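Long-range contact in oxysterol-binding protein homolog 3 (Saccharomyces cerevisiae, PDB 4INQ), which carries sterols and phospholipids in the hydrophobic pocket of its OSBP-related domain, transferring them between membranes in phosphoinositide-coupled, directional transport: residues A[118-123]-A[322-327]. Sequence-based numbering, arbitrary orientation.
Sequences KPFNPL and RLRPDI. With PIF ((2R)-3-{[(S)-hydroxy{[(1R,2R,3R,4R,5S,6R)-2,3,5,6-tetrahydroxy-4-(phosphonooxy)cyclohexyl]oxy}phosphoryl]oxy}propane-1,2-diyl dioctanoate), chain B.
Phe-120 turns one ring face to Ile-327, whose CG1 sits over the centre, 3.6 Å from the ring centroid, as a CH-pi contact; Asp-326 OD2 approaches the same ring obliquely, with carboxylate and ring planes 76° apart. The Arg-324 guanidinium lies between Phe-120 CB on one face and Leu-123 CG on the other, and its edge does the polar work. There NH1 donates to Asn-121 O at 2.8 Å, in the guanidinium plane but from above the carbonyl plane. NE and NH2 grip Asp-326 side-on, each meeting the syn lone pair of one carboxylate oxygen, NH2 to OD2 at 2.6 Å. A bend at chi3 (60°) of Arg-324 turns the group back to that carboxylate, just inside the helix whose N-cap position Arg-324 occupies. Glu-126 pairs with NH1, a second salt bridge for the arginine. NH2 also donates to a water that lies within bonding reach of both Asn-121 O and O6 of the bound phosphoinositide. On the strand of Phe-120, Lys-118 NZ donates to the lipid phosphate oxygen O12 at 2.6 Å. A leucine in place of Arg-324 would probably leave the buried Asp-326 without its countercharge and Asn-121 O without its direct donor. The contact thus ties the start of helix 325-331 to the phosphoinositide site, and the buried arginine, flanked by two carboxylates, probably stays charged.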
# COMPACT_ATOMS: atom_id res chain seq x y z
N LYS A 118 3.28 2.68 -12.16
CA LYS A 118 3.67 2.09 -10.87
C LYS A 118 4.33 3.13 -9.96
O LYS A 118 4.76 4.19 -10.41
CB LYS A 118 4.65 0.94 -11.10
CG LYS A 118 6.02 1.40 -11.54
CD LYS A 118 6.95 0.22 -11.75
CE LYS A 118 8.38 0.69 -11.95
NZ LYS A 118 8.86 1.42 -10.74
N PRO A 119 4.43 2.82 -8.65
CA PRO A 119 5.05 3.75 -7.72
C PRO A 119 6.55 3.77 -7.94
O PRO A 119 7.09 2.88 -8.61
CB PRO A 119 4.71 3.16 -6.35
CG PRO A 119 3.56 2.24 -6.61
CD PRO A 119 3.89 1.65 -7.93
N PHE A 120 7.24 4.79 -7.41
CA PHE A 120 8.69 4.81 -7.54
C PHE A 120 9.19 3.72 -6.61
O PHE A 120 8.56 3.43 -5.59
CB PHE A 120 9.28 6.15 -7.08
CG PHE A 120 9.19 7.25 -8.10
CD1 PHE A 120 7.95 7.78 -8.46
CD2 PHE A 120 10.34 7.77 -8.67
CE1 PHE A 120 7.87 8.83 -9.38
CE2 PHE A 120 10.26 8.82 -9.60
CZ PHE A 120 9.02 9.34 -9.95
N ASN A 121 10.30 3.10 -6.97
CA ASN A 121 10.87 2.07 -6.11
C ASN A 121 11.64 2.82 -5.04
O ASN A 121 12.47 3.67 -5.35
CB ASN A 121 11.82 1.18 -6.91
CG ASN A 121 11.45 -0.30 -6.81
OD1 ASN A 121 11.38 -0.86 -5.71
ND2 ASN A 121 11.20 -0.93 -7.96
N PRO A 122 11.35 2.55 -3.76
CA PRO A 122 12.05 3.23 -2.67
C PRO A 122 13.49 2.78 -2.59
O PRO A 122 13.81 1.65 -2.98
CB PRO A 122 11.28 2.80 -1.42
CG PRO A 122 9.90 2.52 -1.95
CD PRO A 122 10.19 1.79 -3.24
N LEU A 123 14.36 3.64 -2.09
CA LEU A 123 15.76 3.31 -1.92
C LEU A 123 15.87 2.55 -0.61
O LEU A 123 14.97 2.61 0.22
CB LEU A 123 16.60 4.58 -1.83
CG LEU A 123 16.47 5.53 -3.02
CD1 LEU A 123 17.44 6.69 -2.83
CD2 LEU A 123 16.75 4.78 -4.33
N ARG A 322 8.64 11.91 0.98
CA ARG A 322 8.22 13.26 0.62
C ARG A 322 9.41 14.14 0.23
O ARG A 322 9.25 15.19 -0.39
CB ARG A 322 7.48 13.93 1.78
CG ARG A 322 6.13 13.30 2.16
CD ARG A 322 5.52 14.07 3.34
NE ARG A 322 4.33 13.43 3.90
CZ ARG A 322 4.36 12.36 4.70
NH1 ARG A 322 5.51 11.80 5.03
NH2 ARG A 322 3.22 11.85 5.17
N LEU A 323 10.61 13.69 0.59
CA LEU A 323 11.81 14.47 0.30
C LEU A 323 12.56 14.03 -0.94
O LEU A 323 13.60 14.61 -1.26
CB LEU A 323 12.74 14.43 1.51
CG LEU A 323 12.04 14.81 2.82
CD1 LEU A 323 13.01 14.67 4.00
CD2 LEU A 323 11.50 16.23 2.72
N ARG A 324 12.05 13.02 -1.64
CA ARG A 324 12.70 12.56 -2.85
C ARG A 324 12.56 13.58 -3.97
O ARG A 324 11.45 14.01 -4.31
CB ARG A 324 12.12 11.22 -3.30
CG ARG A 324 12.72 10.07 -2.54
CD ARG A 324 12.37 8.75 -3.12
NE ARG A 324 12.83 8.58 -4.50
CZ ARG A 324 12.99 7.38 -5.06
NH1 ARG A 324 12.74 6.29 -4.34
NH2 ARG A 324 13.36 7.27 -6.32
N PRO A 325 13.69 13.98 -4.57
CA PRO A 325 13.72 14.96 -5.66
C PRO A 325 13.06 14.53 -6.97
O PRO A 325 12.37 15.34 -7.60
CB PRO A 325 15.21 15.24 -5.82
CG PRO A 325 15.83 13.92 -5.44
CD PRO A 325 15.05 13.54 -4.22
N ASP A 326 13.27 13.27 -7.37
CA ASP A 326 12.68 12.76 -8.61
C ASP A 326 11.17 12.66 -8.54
O ASP A 326 10.47 13.01 -9.51
CB ASP A 326 13.29 11.39 -8.97
CG ASP A 326 13.19 10.37 -7.83
OD1 ASP A 326 12.97 10.76 -6.66
OD2 ASP A 326 13.36 9.17 -8.13
N ILE A 327 10.66 12.19 -7.41
CA ILE A 327 9.22 12.08 -7.23
C ILE A 327 8.62 13.48 -7.22
O ILE A 327 7.59 13.72 -7.84
CB ILE A 327 8.84 11.38 -5.89
CG1 ILE A 327 9.36 9.94 -5.87
CG2 ILE A 327 7.32 11.41 -5.72
CD1 ILE A 327 8.90 9.11 -4.65
C1 PIF B . 14.99 0.46 -10.05
O1 PIF B . 13.57 0.54 -10.06
P1 PIF B . 12.63 0.45 -11.38
C2 PIF B . 15.49 -0.91 -10.62
O2 PIF B . 14.97 -1.98 -9.80
C3 PIF B . 17.06 -0.93 -10.58
O3 PIF B . 17.56 -2.17 -11.09
C4 PIF B . 17.58 -0.71 -9.14
O4 PIF B . 19.01 -0.68 -9.12
P4 PIF B . 19.98 -1.94 -8.94
C5 PIF B . 17.06 0.61 -8.58
O5 PIF B . 17.54 0.78 -7.25
C6 PIF B . 15.52 0.65 -8.59
O6 PIF B . 15.09 1.88 -8.05
C7 PIF B . 11.63 -1.98 -12.20
C8 PIF B . 10.69 -3.11 -11.65
C9 PIF B . 9.41 -2.59 -11.00
C10 PIF B . 7.98 -3.50 -9.32
C11 PIF B . 6.47 -3.17 -9.33
O11 PIF B . 13.33 0.65 -12.66
C12 PIF B . 5.91 -2.98 -7.92
O12 PIF B . 11.47 1.54 -11.16
C13 PIF B . 4.39 -2.77 -7.94
O13 PIF B . 11.79 -0.93 -11.24
C14 PIF B . 3.81 -2.76 -6.52
O14 PIF B . 10.44 -4.04 -12.80
C15 PIF B . 2.30 -3.05 -6.52
O15 PIF B . 8.63 -3.71 -10.53
C16 PIF B . 1.84 -3.81 -5.26
O16 PIF B . 8.59 -3.60 -8.25
C17 PIF B . 1.05 -5.09 -5.60
O17 PIF B . 10.76 -6.03 -11.74
C18 PIF B . 10.20 -5.39 -12.63
C19 PIF B . 9.23 -6.13 -13.53
C20 PIF B . 7.85 -6.24 -12.87
C21 PIF B . 6.78 -5.47 -13.67
C22 PIF B . 5.59 -5.29 -12.96
C23 PIF B . 4.89 -4.08 -12.85
C24 PIF B . 3.72 -3.87 -12.10
C25 PIF B . 3.21 -2.59 -12.37
O41 PIF B . 21.14 -1.52 -7.93
O42 PIF B . 20.48 -2.35 -10.29
O43 PIF B . 19.14 -3.10 -8.17
O HOH W 1 13.66 4.62 -7.70